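Local atomic coordinates of 11S globulin (Wrightia tinctoria, PDB entry 5WXU), a protein that probably serves as a hexameric seed storage globulin of the cupin superfamily and binds the plant hormone auxin (indole-3-acetic acid). Residues N99-I104 and L162-V167. Numbering follows the deposited sequence.
Sequences NAPMLI and LPAGIV
Met102 and Leu162 face each other as an antiparallel hydrogen-bonded pair. Met102 N donates to Leu162 O at 3.1 Å. The return bond, Leu162 N to Met102 O, is 3.0 Å long and nearly straight (172°). Their side chains lie side by side on the same face of the sheet. With chi1 at 67°, Met102 CG is tucked between its own N and C, and the side chain stretches out from there, which brings CE alongside Leu162. Met102 CE is modelled 3.2 Å from Leu162 CD1 and 3.3 Å from Leu162 CB, so close that the exact placing of the methyl is doubtful. Ile104 CD1 reaches the same methyl, Leu162 CD1, at 4.0 Å. With an alanine at Met102, the flank of Leu162 is likely to lose its CE neighbour and a gap to open there.

The pair joins strands 102-108 and 158-162 in the first of the two cupin beta-barrel domains typical of 11S globulins. Strand 178-185 flanks 102-108 on its other edge, where Val182 and His184 touch Met102, while His168 packs on both Met102 and Leu162.

After Leu162 the chain leaves the sheet as the loop 163-167. Pro101 CA makes a CH...O contact of 3.2 Å with Leu162 O, an oxygen that also accepts the Met102 N-H. Ala164 CB points toward the other segment and rests 3.5 Å from Asn99 O. A type II turn runs from Pro163 to Ile166. Glu190 accepts a hydrogen bond from Ala164 N, Gly165 O accepts one from Trp348 of a neighbouring subunit, and Asn99 OD1 is held by Arg198 N.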
# COMPACT_ATOMS: atom_id res chain seq x y z
N ASN B 99 -25.65 -7.31 -5.62
CA ASN B 99 -25.02 -6.76 -4.40
C ASN B 99 -23.74 -7.44 -3.91
O ASN B 99 -23.14 -7.03 -2.91
CB ASN B 99 -26.02 -6.72 -3.25
CG ASN B 99 -26.50 -8.07 -2.83
OD1 ASN B 99 -26.86 -8.86 -3.70
ND2 ASN B 99 -26.58 -8.34 -1.53
N ALA B 100 -23.34 -8.49 -4.60
CA ALA B 100 -22.19 -9.30 -4.17
C ALA B 100 -21.38 -9.49 -5.39
O ALA B 100 -21.92 -9.65 -6.49
CB ALA B 100 -22.61 -10.67 -3.64
N PRO B 101 -20.06 -9.52 -5.25
CA PRO B 101 -19.13 -9.93 -6.33
C PRO B 101 -19.27 -11.43 -6.63
O PRO B 101 -19.90 -12.18 -5.85
CB PRO B 101 -17.78 -9.58 -5.78
CG PRO B 101 -17.96 -9.78 -4.29
CD PRO B 101 -19.36 -9.39 -3.95
N MET B 102 -18.76 -11.83 -7.78
CA MET B 102 -18.93 -13.20 -8.25
C MET B 102 -17.78 -13.63 -9.08
O MET B 102 -17.13 -12.80 -9.70
CB MET B 102 -20.22 -13.29 -9.06
CG MET B 102 -20.12 -12.51 -10.35
SD MET B 102 -21.73 -12.07 -10.99
CE MET B 102 -21.42 -10.61 -11.84
N LEU B 103 -17.50 -14.93 -9.14
CA LEU B 103 -16.80 -15.55 -10.20
C LEU B 103 -17.81 -16.36 -11.07
O LEU B 103 -18.75 -17.04 -10.52
CB LEU B 103 -15.77 -16.47 -9.66
CG LEU B 103 -14.70 -15.86 -8.77
CD1 LEU B 103 -13.60 -16.86 -8.63
CD2 LEU B 103 -14.12 -14.59 -9.37
N ILE B 104 -17.64 -16.24 -12.36
CA ILE B 104 -18.45 -17.01 -13.36
C ILE B 104 -17.55 -18.01 -14.03
O ILE B 104 -16.52 -17.64 -14.58
CB ILE B 104 -19.05 -16.07 -14.39
CG1 ILE B 104 -19.96 -15.07 -13.72
CG2 ILE B 104 -19.91 -16.88 -15.41
CD1 ILE B 104 -20.49 -13.96 -14.57
N LEU B 162 -16.34 -10.46 -11.43
CA LEU B 162 -17.05 -9.16 -11.49
C LEU B 162 -17.38 -8.59 -10.12
O LEU B 162 -17.86 -9.31 -9.25
CB LEU B 162 -18.37 -9.35 -12.23
CG LEU B 162 -18.26 -9.70 -13.73
CD1 LEU B 162 -19.57 -10.02 -14.43
CD2 LEU B 162 -17.59 -8.58 -14.48
N PRO B 163 -17.18 -7.29 -9.91
CA PRO B 163 -17.58 -6.67 -8.67
C PRO B 163 -19.09 -6.58 -8.50
O PRO B 163 -19.89 -6.52 -9.49
CB PRO B 163 -16.97 -5.25 -8.76
CG PRO B 163 -15.93 -5.38 -9.81
CD PRO B 163 -16.45 -6.34 -10.77
N ALA B 164 -19.45 -6.35 -7.25
CA ALA B 164 -20.80 -5.92 -6.89
C ALA B 164 -21.12 -4.60 -7.54
O ALA B 164 -20.25 -3.72 -7.68
CB ALA B 164 -21.01 -5.80 -5.38
N GLY B 165 -22.38 -4.45 -7.97
CA GLY B 165 -22.88 -3.19 -8.46
C GLY B 165 -22.72 -2.95 -9.92
O GLY B 165 -23.22 -1.94 -10.42
N ILE B 166 -21.91 -3.79 -10.56
CA ILE B 166 -21.53 -3.62 -11.95
C ILE B 166 -22.58 -4.34 -12.85
O ILE B 166 -22.85 -5.51 -12.67
CB ILE B 166 -20.15 -4.19 -12.18
CG1 ILE B 166 -19.13 -3.33 -11.39
CG2 ILE B 166 -19.82 -4.31 -13.69
CD1 ILE B 166 -18.94 -1.91 -11.88
N VAL B 167 -23.09 -3.62 -13.84
CA VAL B 167 -23.98 -4.24 -14.85
C VAL B 167 -23.22 -5.22 -15.75
O VAL B 167 -22.22 -4.87 -16.33
CB VAL B 167 -24.66 -3.16 -15.68
CG1 VAL B 167 -25.52 -3.75 -16.88
CG2 VAL B 167 -25.54 -2.25 -14.85